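Uncharacterized protein (Desulfotomaculum acetoxidans, PDB 3U4Y) is of unknown function but folds as a seven-bladed beta-propeller related to the lactonase family. Local coordinates at residues V54-Q66 / A78-D90. Residues are numbered along the deposited sequence; the frame is centred on the assembly and turned at random.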
loop_
_atom_site.group_PDB
_atom_site.type_symbol
_atom_site.label_atom_id
_atom_site.label_comp_id
_atom_site.label_asym_id
_atom_site.label_seq_id
_atom_site.Cartn_x
_atom_site.Cartn_y
_atom_site.Cartn_z
ATOM N N VAL A 54 -1.841 13.945 -3.427
ATOM C CA VAL A 54 -1.750 12.917 -2.412
ATOM C C VAL A 54 -3.141 12.610 -1.866
ATOM O O VAL A 54 -4.064 13.416 -2.005
ATOM C CB VAL A 54 -0.834 13.382 -1.269
ATOM C CG1 VAL A 54 -1.357 12.916 0.077
ATOM C CG2 VAL A 54 0.580 12.904 -1.506
ATOM N N VAL A 55 -3.289 11.433 -1.265
ATOM C CA VAL A 55 -4.527 11.066 -0.599
ATOM C C VAL A 55 -4.244 10.407 0.747
ATOM O O VAL A 55 -3.388 9.522 0.826
ATOM C CB VAL A 55 -5.366 10.140 -1.478
ATOM C CG1 VAL A 55 -6.220 9.275 -0.625
ATOM C CG2 VAL A 55 -6.234 10.962 -2.405
ATOM N N VAL A 56 -4.930 10.858 1.802
ATOM C CA VAL A 56 -4.828 10.218 3.121
ATOM C C VAL A 56 -6.193 9.741 3.597
ATOM O O VAL A 56 -7.202 10.391 3.364
ATOM C CB VAL A 56 -4.227 11.141 4.195
ATOM C CG1 VAL A 56 -3.629 10.316 5.302
ATOM C CG2 VAL A 56 -3.151 11.998 3.613
ATOM N N THR A 57 -6.223 8.602 4.271
ATOM C CA THR A 57 -7.479 8.012 4.718
ATOM C C THR A 57 -7.606 8.091 6.238
ATOM O O THR A 57 -6.632 8.352 6.940
ATOM C CB THR A 57 -7.587 6.531 4.273
ATOM O OG1 THR A 57 -6.353 5.869 4.557
ATOM C CG2 THR A 57 -7.868 6.426 2.784
ATOM N N SER A 58 -8.812 7.880 6.746
ATOM C CA SER A 58 -8.995 7.791 8.183
ATOM C C SER A 58 -10.054 6.754 8.495
ATOM O O SER A 58 -10.987 6.524 7.712
ATOM C CB SER A 58 -9.319 9.154 8.806
ATOM O OG SER A 58 -10.573 9.661 8.380
ATOM N N ASP A 59 -9.877 6.124 9.649
ATOM C CA ASP A 59 -10.657 4.970 10.053
ATOM C C ASP A 59 -11.957 5.397 10.709
ATOM O O ASP A 59 -13.001 5.420 10.059
ATOM C CB ASP A 59 -9.833 4.130 11.031
ATOM C CG ASP A 59 -10.435 2.776 11.287
ATOM O OD1 ASP A 59 -11.351 2.398 10.534
ATOM O OD2 ASP A 59 -9.978 2.079 12.220
ATOM N N PHE A 60 -11.873 5.735 11.998
ATOM C CA PHE A 60 -13.038 6.009 12.848
ATOM C C PHE A 60 -13.611 7.393 12.526
ATOM O O PHE A 60 -14.813 7.640 12.693
ATOM C CB PHE A 60 -12.654 5.821 14.333
ATOM C CG PHE A 60 -13.642 6.387 15.321
ATOM C CD1 PHE A 60 -15.002 6.129 15.215
ATOM C CD2 PHE A 60 -13.198 7.159 16.391
ATOM C CE1 PHE A 60 -15.906 6.656 16.144
ATOM C CE2 PHE A 60 -14.093 7.682 17.319
ATOM C CZ PHE A 60 -15.446 7.430 17.196
ATOM N N CYS A 61 -12.755 8.274 12.013
ATOM C CA CYS A 61 -13.210 9.556 11.492
ATOM C C CYS A 61 -13.817 9.448 10.078
ATOM O O CYS A 61 -14.335 10.418 9.547
ATOM C CB CYS A 61 -12.067 10.582 11.519
ATOM S SG CYS A 61 -11.603 11.239 13.172
ATOM N N GLN A 62 -13.755 8.264 9.484
ATOM C CA GLN A 62 -14.202 8.021 8.099
ATOM C C GLN A 62 -14.079 9.185 7.107
ATOM O O GLN A 62 -14.985 9.444 6.313
ATOM C CB GLN A 62 -15.614 7.434 8.056
ATOM C CG GLN A 62 -16.698 8.283 8.644
ATOM C CD GLN A 62 -17.936 7.462 8.950
ATOM O OE1 GLN A 62 -17.922 6.628 9.850
ATOM N NE2 GLN A 62 -19.006 7.681 8.195
ATOM N N THR A 63 -12.933 9.849 7.122
ATOM C CA THR A 63 -12.720 10.981 6.246
ATOM C C THR A 63 -11.497 10.855 5.340
ATOM O O THR A 63 -10.401 10.562 5.803
ATOM C CB THR A 63 -12.579 12.257 7.065
ATOM O OG1 THR A 63 -13.788 12.467 7.801
ATOM C CG2 THR A 63 -12.306 13.448 6.150
ATOM N N LEU A 64 -11.692 11.098 4.049
ATOM C CA LEU A 64 -10.572 11.169 3.116
ATOM C C LEU A 64 -10.137 12.617 2.871
ATOM O O LEU A 64 -10.968 13.475 2.592
ATOM C CB LEU A 64 -10.957 10.523 1.786
ATOM C CG LEU A 64 -9.920 10.580 0.653
ATOM C CD1 LEU A 64 -9.767 9.230 -0.035
ATOM C CD2 LEU A 64 -10.270 11.651 -0.352
ATOM N N VAL A 65 -8.843 12.891 2.972
ATOM C CA VAL A 65 -8.328 14.218 2.621
ATOM C C VAL A 65 -7.403 14.176 1.389
ATOM O O VAL A 65 -6.644 13.219 1.212
ATOM C CB VAL A 65 -7.592 14.887 3.802
ATOM C CG1 VAL A 65 -8.305 14.594 5.090
ATOM C CG2 VAL A 65 -6.176 14.390 3.888
ATOM N N GLN A 66 -7.486 15.215 0.552
ATOM C CA GLN A 66 -6.694 15.335 -0.676
ATOM C C GLN A 66 -5.801 16.557 -0.616
ATOM O O GLN A 66 -6.249 17.635 -0.257
ATOM C CB GLN A 66 -7.609 15.443 -1.903
ATOM C CG GLN A 66 -6.915 15.975 -3.165
ATOM C CD GLN A 66 -7.822 15.988 -4.398
ATOM O OE1 GLN A 66 -8.985 15.577 -4.342
ATOM N NE2 GLN A 66 -7.285 16.460 -5.520
ATOM N N ALA A 78 -9.346 19.351 -0.467
ATOM C CA ALA A 78 -10.655 18.746 -0.244
ATOM C C ALA A 78 -10.659 17.945 1.045
ATOM O O ALA A 78 -9.624 17.402 1.432
ATOM C CB ALA A 78 -11.066 17.868 -1.424
ATOM N N ILE A 79 -11.814 17.913 1.716
ATOM C CA ILE A 79 -12.055 17.023 2.859
ATOM C C ILE A 79 -13.470 16.466 2.770
ATOM O O ILE A 79 -14.439 17.194 2.998
ATOM C CB ILE A 79 -11.865 17.718 4.236
ATOM C CG1 ILE A 79 -10.404 18.137 4.429
ATOM C CG2 ILE A 79 -12.286 16.788 5.354
ATOM C CD1 ILE A 79 -10.042 18.597 5.811
ATOM N N GLN A 80 -13.581 15.182 2.427
ATOM C CA GLN A 80 -14.882 14.519 2.309
ATOM C C GLN A 80 -15.070 13.380 3.318
ATOM O O GLN A 80 -14.111 12.686 3.667
ATOM C CB GLN A 80 -15.080 14.010 0.886
ATOM C CG GLN A 80 -15.273 15.117 -0.132
ATOM C CD GLN A 80 -16.629 15.786 -0.009
ATOM O OE1 GLN A 80 -17.592 15.170 0.448
ATOM N NE2 GLN A 80 -16.712 17.052 -0.414
ATOM N N GLU A 81 -16.301 13.204 3.798
ATOM C CA GLU A 81 -16.612 12.087 4.693
ATOM C C GLU A 81 -17.180 10.952 3.865
ATOM O O GLU A 81 -17.955 11.175 2.930
ATOM C CB GLU A 81 -17.611 12.479 5.798
ATOM C CG GLU A 81 -18.789 11.484 5.979
ATOM C CD GLU A 81 -19.705 11.778 7.183
ATOM O OE1 GLU A 81 -19.234 12.325 8.205
ATOM O OE2 GLU A 81 -20.907 11.441 7.106
ATOM N N GLY A 82 -16.789 9.732 4.198
ATOM C CA GLY A 82 -17.328 8.583 3.509
ATOM C C GLY A 82 -18.480 7.933 4.254
ATOM O O GLY A 82 -18.732 8.211 5.420
ATOM N N GLN A 83 -19.180 7.055 3.555
ATOM C CA GLN A 83 -20.222 6.237 4.135
ATOM C C GLN A 83 -19.734 5.470 5.374
ATOM O O GLN A 83 -20.440 5.384 6.388
ATOM C CB GLN A 83 -20.722 5.266 3.070
ATOM C CG GLN A 83 -22.172 5.450 2.675
ATOM C CD GLN A 83 -23.070 4.373 3.279
ATOM O OE1 GLN A 83 -23.081 4.161 4.497
ATOM N NE2 GLN A 83 -23.814 3.675 2.422
ATOM N N SER A 84 -18.531 4.908 5.294
ATOM C CA SER A 84 -17.970 4.137 6.404
ATOM C C SER A 84 -16.460 4.328 6.503
ATOM O O SER A 84 -15.889 5.142 5.780
ATOM C CB SER A 84 -18.301 2.653 6.253
ATOM O OG SER A 84 -17.722 2.118 5.073
ATOM N N SER A 85 -15.818 3.573 7.395
ATOM C CA SER A 85 -14.384 3.733 7.651
ATOM C C SER A 85 -13.478 3.415 6.449
ATOM O O SER A 85 -13.919 2.826 5.461
ATOM C CB SER A 85 -13.968 2.854 8.813
ATOM O OG SER A 85 -13.704 1.543 8.344
HETATM N N MSE A 86 -12.200 3.780 6.562
HETATM C CA MSE A 86 -11.246 3.643 5.468
HETATM C C MSE A 86 -9.859 3.240 5.945
HETATM O O MSE A 86 -9.447 3.644 7.032
HETATM C CB MSE A 86 -11.099 4.983 4.758
HETATM C CG MSE A 86 -12.267 5.375 3.910
HETATM SE SE MSE A 86 -12.207 7.281 3.566
HETATM C CE MSE A 86 -14.119 7.553 3.279
ATOM N N ALA A 87 -9.124 2.475 5.132
ATOM C CA ALA A 87 -7.734 2.172 5.472
ATOM C C ALA A 87 -6.787 2.090 4.263
ATOM O O ALA A 87 -6.275 3.116 3.842
ATOM C CB ALA A 87 -7.630 0.938 6.376
ATOM N N ASP A 88 -6.522 0.905 3.711
ATOM C CA ASP A 88 -5.620 0.854 2.555
ATOM C C ASP A 88 -6.251 1.685 1.429
ATOM O O ASP A 88 -7.484 1.775 1.326
ATOM C CB ASP A 88 -5.278 -0.598 2.107
ATOM C CG ASP A 88 -3.932 -0.700 1.320
ATOM O OD1 ASP A 88 -3.212 0.319 1.183
ATOM O OD2 ASP A 88 -3.579 -1.807 0.845
ATOM N N VAL A 89 -5.400 2.333 0.631
ATOM C CA VAL A 89 -5.836 3.013 -0.585
ATOM C C VAL A 89 -4.931 2.708 -1.729
ATOM O O VAL A 89 -3.715 2.616 -1.569
ATOM C CB VAL A 89 -5.754 4.542 -0.486
ATOM C CG1 VAL A 89 -7.121 5.147 -0.606
ATOM C CG2 VAL A 89 -5.026 4.970 0.774
ATOM N N ASP A 90 -5.536 2.595 -2.898
ATOM C CA ASP A 90 -4.793 2.631 -4.141
ATOM C C ASP A 90 -5.471 3.605 -5.073
ATOM O O ASP A 90 -6.653 3.890 -4.921
ATOM C CB ASP A 90 -4.723 1.254 -4.798
ATOM C CG ASP A 90 -3.376 0.998 -5.457
ATOM O OD1 ASP A 90 -2.409 1.728 -5.124
ATOM O OD2 ASP A 90 -3.283 0.070 -6.296
#
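Backbone bonds pair strand 63-66 with strand 78-81 as antiparallel neighbours: L64 and Q80 bond in both directions, L64 N lying 2.9 Å from Q80 O, and Q66 N donates to A78 O. Where the strand pair ends, Q62, just before strand 63-66, holds G82, just after strand 78-81, through two bonds. Its carbonyl O accepts G82 N at 2.8 Å in a nearly straight bond (176° at the hydrogen), and its side-chain NE2 reaches G82 O, also at 2.8 Å but more bent. With chi1 at 61°, Q62 CG sits between its own N and carbonyl carbon, and the extended chain carries the amide to that oxygen. Cutting Q62 back to an alanine is likely to leave G82 O without this side-chain donor, and of the two bonds only the one from the carbonyl. Apolar contacts follow the two faces of the sheet. T63 CG2 meets I79 CG2 and V65 lies alongside I79, while beneath L64 the selenium of M86 packs 3.9 Å from L64 CB, with F120 of the next blade against both residues. Farther in, T57 CG2 and V89 CG1 meet tip to tip at 3.7 Å. Residues 82-88 thus lead from the outermost strand of one four-stranded blade to the innermost strand of the next, the blade-to-blade connection of a beta-propeller.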